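Local coordinates for protein urocanate hydratase (Paenibacillus sp. Soil724D2, PDB 7NED) that catalyses the hydration of urocanate-type substrates with bound NAD+, probably acting on thiourocanate in bacterial ergothioneine breakdown, at residues G120-A125 and S431-D436; V476-G481 and Y488-G493. All blocks are in the same frame, centred on the assembly; numbering follows the deposited sequence.

Interaction 1. Residues G120-A125 and S431-D436; sequences GGLTAA and SRDHLD. With URO ((2E)-3-(1H-imidazol-4-yl)acrylic acid), chain B.
Leu122 and Thr123 meet Asp433 and His434 in a buried van der Waals contact at the wall of the urocanate pocket. The segment 120-125 is a loop between helices 105-113 and 133-150. The segment 431-436 belongs to strand 428-441, at a place where the strand is interrupted. Leu122 CB lies over the face of the His434 imidazole, 4.1 Å from its centroid and 21° off the ring normal, a CH-pi contact. Leu122 O sits over a ring face as well. Its angle to His434 NE2 is poor for a hydrogen bond. His434 NE2 is instead hydrogen-bonded to Gln128, and ND1 to Ser491 OG. The branch of Leu122 touches both the acid and the ligand. Its CD1 is 3.5 Å from Asp433 OD1, and its CG is 3.4 Å from CAE of the urocanate imidazole. Thr123 CG2 adds a methyl contact of 3.6 Å to the same Asp433 OD1. The arrangement joins the N-terminal and C-terminal parts of the urocanase fold around the substrate site, which Tyr42 and Arg352 also line. Thr123 has its hydroxyl between the backbone N and the carbonyl carbon (chi1 56°), which turns OG1 to the ligand carboxylate. OG1 gives a short hydrogen bond of 2.5 Å to URO OAB. Arg352 also bonds to the ligand. Asp433 lays its carboxylate against the acrylate chain, with OD2 3.0 Å from URO CAD. Asp433 OD1 accepts a hydrogen bond from the backbone N of His434 at 2.7 Å, from above the carboxylate plane, which limits rotation of the acid. Arg432 NH1 donates to Asp433 O and so steadies the backbone behind the acid, while Arg432 NE forms a salt bridge with Asp515.

Interaction 2. Residues V476-G481 and Y488-G493; sequences VTIHSG and YMTSAG
In Thr490 (chi1 -69°) and Ser480 (chi1 -66°) the hydroxyl is anti to the carbonyl carbon, and the two groups meet across the strands. Thr490 OG1 donates to Ser480 OG at 2.9 Å. Thr490 CG2 lies 4.1 Å from Ile478 CG2 on the same face. The strands 475-480 and 490-498 form an antiparallel beta hairpin in the mixed sheet. His479 and Ser491 are a hydrogen-bonded pair, with Ser491 N to His479 O at 2.8 Å. Thr477 and Gly493 are another. Here Thr477 CG2 packs 3.6 Å from Gly493 CA, where a side chain would be tight. Beyond the regular pairs, Gly481 N reaches Met489 O at 3.0 Å. A water bonds to Ser491 OG at 2.8 Å and gives a weak bond to His479 O. Ser491 OG is also bonded to His434 ND1. On the Thr490 face the second subunit packs against Ile478 and Thr490. A valine in place of Thr490 would probably leave Ser480 OG without this donor, held by Asn97 but no longer tied to the partner strand. With Thr490 as donor, the serine hydroxyl is left to donate to Asn97 OD1, consistent with a chain of hydrogen bonds from Thr490 through Ser480 to Asn97.

Interactions 1 and 2 lie side by side, their centres about 8 Å apart, because strands 428-441 and 490-498 are neighbours in one sheet. Two probable hydrogen bonds tie them. His434 ND1 is 2.8 Å from Ser491 OG, which would tie the ring beside Leu122 to the hairpin. Gly121 O is 2.8 Å from His479 ND1, which would do the same for the pocket loop. His434 NE2 also packs 3.4 Å from Gly493 CA. Interaction 1 touches urocanate directly. Interaction 2 stands mostly behind it, although the nearest atoms of the Met489 side chain and NAD are about 4 Å apart. The Leu435 side chain of interaction 1 also approaches NAD, about 4 Å between nearest atoms.

Interaction 1. Residues G120-A125 and S431-D436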
ATOM      1  N   GLY A 120      -4.501   4.968  12.425  1.00 17.43           N
ATOM      2  CA  GLY A 120      -3.503   4.400  13.310  1.00 15.58           C
ATOM      3  C   GLY A 120      -2.367   5.325  13.694  1.00 14.79           C
ATOM      4  O   GLY A 120      -1.410   4.869  14.334  1.00 15.04           O
ATOM      5  N   GLY A 121      -2.452   6.609  13.356  1.00 15.15           N
ATOM      6  CA  GLY A 121      -1.286   7.460  13.468  1.00 14.91           C
ATOM      7  C   GLY A 121      -0.130   6.877  12.674  1.00 15.91           C
ATOM      8  O   GLY A 121      -0.310   6.185  11.656  1.00 17.54           O
ATOM      9  N   LEU A 122       1.091   7.206  13.108  1.00 13.27           N
ATOM     10  CA  LEU A 122       2.232   6.450  12.630  1.00 16.02           C
ATOM     11  C   LEU A 122       2.522   5.290  13.567  1.00 16.72           C
ATOM     12  O   LEU A 122       2.512   4.124  13.147  1.00 16.14           O
ATOM     13  CB  LEU A 122       3.472   7.362  12.492  1.00 16.15           C
ATOM     14  CG  LEU A 122       3.291   8.551  11.562  1.00 15.66           C
ATOM     15  CD1 LEU A 122       4.601   9.304  11.313  1.00 18.90           C
ATOM     16  CD2 LEU A 122       2.685   8.079  10.247  1.00 20.92           C
ATOM     17  N   THR A 123       2.677   5.572  14.861  1.00 15.50           N
ATOM     18  CA  THR A 123       3.105   4.527  15.777  1.00 14.40           C
ATOM     19  C   THR A 123       2.012   4.070  16.742  1.00 16.47           C
ATOM     20  O   THR A 123       2.303   3.256  17.620  1.00 20.03           O
ATOM     21  CB  THR A 123       4.307   5.006  16.568  1.00 14.78           C
ATOM     22  OG1 THR A 123       3.947   6.226  17.219  1.00 16.13           O
ATOM     23  CG2 THR A 123       5.516   5.229  15.645  1.00 16.42           C
ATOM     24  N   ALA A 124       0.778   4.565  16.619  1.00 14.80           N
ATOM     25  CA  ALA A 124      -0.261   4.188  17.587  1.00 14.24           C
ATOM     26  C   ALA A 124      -0.753   2.764  17.337  1.00 13.67           C
ATOM     27  O   ALA A 124      -0.687   1.901  18.221  1.00 14.90           O
ATOM     28  CB  ALA A 124      -1.439   5.166  17.530  1.00 14.21           C
ATOM     29  N   ALA A 125      -1.263   2.500  16.134  1.00 15.34           N
ATOM     30  CA  ALA A 125      -1.878   1.193  15.913  1.00 14.72           C
ATOM     31  C   ALA A 125      -0.860   0.082  15.766  1.00 14.93           C
ATOM     32  O   ALA A 125      -1.243  -1.098  15.823  1.00 15.84           O
ATOM     33  CB  ALA A 125      -2.776   1.218  14.694  1.00 13.12           C
ATOM     34  N   SER A 431      12.289  -0.292  17.657  1.00 16.00           N
ATOM     35  CA  SER A 431      11.376   0.131  16.598  1.00 14.45           C
ATOM     36  C   SER A 431      11.829   1.509  16.133  1.00 17.27           C
ATOM     37  O   SER A 431      13.011   1.860  16.251  1.00 15.84           O
ATOM     38  CB  SER A 431       9.918   0.086  17.085  1.00 13.82           C
ATOM     39  OG  SER A 431       8.998   0.416  16.029  1.00 17.25           O
ATOM     40  N   ARG A 432      10.906   2.270  15.563  1.00 15.80           N
ATOM     41  CA  ARG A 432      11.255   3.595  15.110  1.00 16.09           C
ATOM     42  C   ARG A 432       9.956   4.296  14.763  1.00 15.97           C
ATOM     43  O   ARG A 432       8.903   3.670  14.621  1.00 15.64           O
ATOM     44  CB  ARG A 432      12.198   3.555  13.903  1.00 13.15           C
ATOM     45  CG  ARG A 432      11.634   2.633  12.742  1.00 13.37           C
ATOM     46  CD  ARG A 432      12.218   2.964  11.337  1.00 12.88           C
ATOM     47  NE  ARG A 432      11.778   1.966  10.346  1.00 13.55           N
ATOM     48  CZ  ARG A 432      10.568   1.949   9.775  1.00 12.54           C
ATOM     49  NH1 ARG A 432       9.678   2.877  10.100  1.00 12.34           N
ATOM     50  NH2 ARG A 432      10.248   0.998   8.874  1.00 12.86           N
ATOM     51  N   ASP A 433      10.040   5.607  14.645  1.00 13.28           N
ATOM     52  CA  ASP A 433       8.938   6.318  14.019  1.00 16.65           C
ATOM     53  C   ASP A 433       8.856   5.906  12.555  1.00 13.99           C
ATOM     54  O   ASP A 433       9.802   5.337  12.001  1.00 14.79           O
ATOM     55  CB  ASP A 433       9.139   7.835  14.138  1.00 18.04           C
ATOM     56  CG  ASP A 433       7.854   8.617  13.836  1.00 21.15           C
ATOM     57  OD1 ASP A 433       6.767   7.998  13.671  1.00 20.58           O
ATOM     58  OD2 ASP A 433       7.928   9.853  13.779  1.00 27.62           O
ATOM     59  N   HIS A 434       7.737   6.239  11.903  1.00 14.25           N
ATOM     60  CA  HIS A 434       7.673   5.989  10.453  1.00 14.08           C
ATOM     61  C   HIS A 434       8.328   7.099   9.664  1.00 15.79           C
ATOM     62  O   HIS A 434       8.521   6.946   8.450  1.00 17.25           O
ATOM     63  CB  HIS A 434       6.232   5.840   9.973  1.00 13.99           C
ATOM     64  CG  HIS A 434       5.508   4.690  10.599  1.00 16.48           C
ATOM     65  ND1 HIS A 434       4.326   4.204  10.084  1.00 15.68           N
ATOM     66  CD2 HIS A 434       5.781   3.939  11.696  1.00 15.64           C
ATOM     67  CE1 HIS A 434       3.914   3.182  10.818  1.00 15.19           C
ATOM     68  NE2 HIS A 434       4.776   3.001  11.805  1.00 14.39           N
ATOM     69  N   LEU A 435       8.679   8.206  10.334  1.00 16.30           N
ATOM     70  CA  LEU A 435       9.394   9.318   9.706  1.00 17.42           C
ATOM     71  C   LEU A 435      10.834   8.857   9.521  1.00 16.66           C
ATOM     72  O   LEU A 435      11.719   9.135  10.333  1.00 17.07           O
ATOM     73  CB  LEU A 435       9.300  10.581  10.572  1.00 16.72           C
ATOM     74  CG  LEU A 435       9.788  11.879   9.911  1.00 20.89           C
ATOM     75  CD1 LEU A 435       8.719  12.477   8.975  1.00 19.47           C
ATOM     76  CD2 LEU A 435      10.262  12.863  11.017  1.00 23.32           C
ATOM     77  N   ASP A 436      11.076   8.043   8.510  1.00 16.46           N
ATOM     78  CA  ASP A 436      12.371   7.405   8.291  1.00 16.61           C
ATOM     79  C   ASP A 436      12.514   7.182   6.779  1.00 19.10           C
ATOM     80  O   ASP A 436      11.538   7.062   6.090  1.00 15.32           O
ATOM     81  CB  ASP A 436      12.427   6.097   9.085  1.00 14.74           C
ATOM     82  CG  ASP A 436      13.856   5.516   9.281  1.00 18.92           C
ATOM     83  OD1 ASP A 436      14.760   6.230   9.553  1.00 18.65           O
ATOM     84  OD2 ASP A 436      14.026   4.326   9.212  1.00 20.15           O
TER
HETATM   85  OAA URO B 701       7.382   9.117  17.600  0.69 21.59           O
HETATM   86  CAI URO B 701       6.178   8.634  17.480  0.69 14.42           C
HETATM   87  OAB URO B 701       5.789   7.726  18.100  0.69 14.11           O
HETATM   88  CAC URO B 701       5.259   9.223  16.492  0.69 25.17           C
HETATM   89  CAD URO B 701       5.654  10.225  15.751  0.69 26.90           C
HETATM   90  CAJ URO B 701       4.641  10.664  14.866  0.69 25.48           C
HETATM   91  CAF URO B 701       4.583  11.835  14.172  0.69 28.08           C
HETATM   92  NAH URO B 701       3.364  11.982  13.564  0.69 29.29           N
HETATM   93  CAE URO B 701       2.697  10.897  13.886  0.69 24.87           C
HETATM   94  NAG URO B 701       3.422  10.071  14.672  0.69 26.80           N

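Interaction 2. Residues V476-G481 and Y488-G493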
ATOM      1  N   VAL A 476       5.226  -5.906  11.303  1.00 14.31           N
ATOM      2  CA  VAL A 476       5.334  -4.995  10.171  1.00 13.11           C
ATOM      3  C   VAL A 476       3.968  -4.367   9.932  1.00 14.83           C
ATOM      4  O   VAL A 476       2.934  -5.037  10.050  1.00 16.43           O
ATOM      5  CB  VAL A 476       5.837  -5.738   8.906  1.00 14.84           C
ATOM      6  CG1 VAL A 476       5.930  -4.794   7.714  1.00 16.48           C
ATOM      7  CG2 VAL A 476       7.163  -6.378   9.196  1.00 15.06           C
ATOM      8  N   THR A 477       3.959  -3.094   9.593  1.00 12.29           N
ATOM      9  CA  THR A 477       2.708  -2.375   9.403  1.00 15.18           C
ATOM     10  C   THR A 477       2.813  -1.440   8.205  1.00 16.58           C
ATOM     11  O   THR A 477       3.883  -0.907   7.915  1.00 12.50           O
ATOM     12  CB  THR A 477       2.330  -1.580  10.667  1.00 14.97           C
ATOM     13  OG1 THR A 477       1.014  -1.043  10.510  1.00 17.71           O
ATOM     14  CG2 THR A 477       3.323  -0.414  10.946  1.00 12.64           C
ATOM     15  N   ILE A 478       1.686  -1.246   7.520  1.00 12.82           N
ATOM     16  CA  ILE A 478       1.511  -0.192   6.528  1.00 14.04           C
ATOM     17  C   ILE A 478       0.322   0.663   6.948  1.00 15.28           C
ATOM     18  O   ILE A 478      -0.789   0.152   7.133  1.00 13.44           O
ATOM     19  CB  ILE A 478       1.277  -0.757   5.122  1.00 12.94           C
ATOM     20  CG1 ILE A 478       2.472  -1.601   4.704  1.00 12.60           C
ATOM     21  CG2 ILE A 478       1.064   0.401   4.161  1.00 11.99           C
ATOM     22  CD1 ILE A 478       2.213  -2.440   3.404  1.00 15.53           C
ATOM     23  N   HIS A 479       0.547   1.971   7.080  1.00 13.85           N
ATOM     24  CA  HIS A 479      -0.511   2.907   7.463  1.00 16.27           C
ATOM     25  C   HIS A 479      -0.734   3.913   6.353  1.00 17.95           C
ATOM     26  O   HIS A 479       0.203   4.238   5.622  1.00 17.39           O
ATOM     27  CB  HIS A 479      -0.127   3.709   8.723  1.00 14.21           C
ATOM     28  CG  HIS A 479      -0.051   2.882   9.970  1.00 14.33           C
ATOM     29  ND1 HIS A 479       0.114   3.443  11.215  1.00 14.57           N
ATOM     30  CD2 HIS A 479      -0.109   1.543  10.160  1.00 14.88           C
ATOM     31  CE1 HIS A 479       0.144   2.477  12.122  1.00 15.94           C
ATOM     32  NE2 HIS A 479      -0.001   1.317  11.510  1.00 15.63           N
ATOM     33  N   SER A 480      -1.959   4.450   6.253  1.00 13.79           N
ATOM     34  CA  SER A 480      -2.157   5.664   5.461  1.00 16.73           C
ATOM     35  C   SER A 480      -2.895   6.694   6.315  1.00 15.72           C
ATOM     36  O   SER A 480      -3.379   6.405   7.419  1.00 14.77           O
ATOM     37  CB  SER A 480      -2.914   5.393   4.142  1.00 15.74           C
ATOM     38  OG  SER A 480      -2.131   4.582   3.265  1.00 17.97           O
ATOM     39  N   GLY A 481      -2.947   7.921   5.808  1.00 18.23           N
ATOM     40  CA  GLY A 481      -3.469   9.015   6.605  1.00 17.76           C
ATOM     41  C   GLY A 481      -4.963   8.889   6.864  1.00 19.35           C
ATOM     42  O   GLY A 481      -5.740   8.428   6.033  1.00 18.57           O
ATOM     43  N   TYR A 488      -2.955  12.011   1.996  1.00 15.91           N
ATOM     44  CA  TYR A 488      -1.658  12.674   1.993  1.00 17.83           C
ATOM     45  C   TYR A 488      -0.491  11.719   2.188  1.00 19.22           C
ATOM     46  O   TYR A 488       0.621  12.015   1.733  1.00 18.62           O
ATOM     47  CB  TYR A 488      -1.594  13.757   3.089  1.00 17.18           C
ATOM     48  CG  TYR A 488      -2.242  15.060   2.699  1.00 20.22           C
ATOM     49  CD1 TYR A 488      -3.570  15.322   3.034  1.00 20.99           C
ATOM     50  CD2 TYR A 488      -1.541  16.024   1.984  1.00 19.37           C
ATOM     51  CE1 TYR A 488      -4.177  16.512   2.678  1.00 24.64           C
ATOM     52  CE2 TYR A 488      -2.141  17.236   1.640  1.00 22.75           C
ATOM     53  CZ  TYR A 488      -3.461  17.463   1.989  1.00 24.60           C
ATOM     54  OH  TYR A 488      -4.078  18.646   1.671  1.00 27.54           O
ATOM     55  N   MET A 489      -0.683  10.590   2.849  1.00 15.62           N
ATOM     56  CA  MET A 489       0.517   9.856   3.214  1.00 16.30           C
ATOM     57  C   MET A 489       0.260   8.378   3.359  1.00 16.64           C
ATOM     58  O   MET A 489      -0.849   7.926   3.695  1.00 14.69           O
ATOM     59  CB  MET A 489       1.190  10.300   4.527  1.00 19.03           C
ATOM     60  CG  MET A 489       0.426  10.113   5.782  1.00 21.96           C
ATOM     61  SD  MET A 489       1.430  10.714   7.221  1.00 23.37           S
ATOM     62  CE  MET A 489       0.201  10.410   8.459  1.00 21.64           C
ATOM     63  N   THR A 490       1.344   7.646   3.176  1.00 14.11           N
ATOM     64  CA  THR A 490       1.403   6.211   3.389  1.00 15.35           C
ATOM     65  C   THR A 490       2.744   5.970   4.029  1.00 13.99           C
ATOM     66  O   THR A 490       3.745   6.562   3.601  1.00 14.53           O
ATOM     67  CB  THR A 490       1.265   5.455   2.058  1.00 16.55           C
ATOM     68  OG1 THR A 490      -0.067   5.624   1.588  1.00 17.54           O
ATOM     69  CG2 THR A 490       1.543   3.945   2.214  1.00 14.00           C
ATOM     70  N   SER A 491       2.766   5.118   5.043  1.00 12.87           N
ATOM     71  CA  SER A 491       4.012   4.869   5.766  1.00 13.28           C
ATOM     72  C   SER A 491       4.096   3.393   6.158  1.00 13.49           C
ATOM     73  O   SER A 491       3.121   2.660   6.063  1.00 13.14           O
ATOM     74  CB  SER A 491       4.129   5.767   6.995  1.00 13.16           C
ATOM     75  OG  SER A 491       3.087   5.460   7.929  1.00 15.73           O
ATOM     76  N   ALA A 492       5.270   2.973   6.648  1.00 13.48           N
ATOM     77  CA  ALA A 492       5.504   1.599   7.079  1.00 12.70           C
ATOM     78  C   ALA A 492       6.340   1.607   8.345  1.00 13.53           C
ATOM     79  O   ALA A 492       7.209   2.466   8.517  1.00 13.83           O
ATOM     80  CB  ALA A 492       6.211   0.761   5.975  1.00 12.66           C
ATOM     81  N   GLY A 493       6.056   0.664   9.252  1.00 12.76           N
ATOM     82  CA  GLY A 493       6.786   0.567  10.500  1.00 12.52           C
ATOM     83  C   GLY A 493       7.247  -0.862  10.705  1.00 12.83           C
ATOM     84  O   GLY A 493       6.853  -1.769   9.970  1.00 14.26           O
TER
HETATM   85  O   HOH W   1       0.828   7.010   7.357  1.00 18.60           O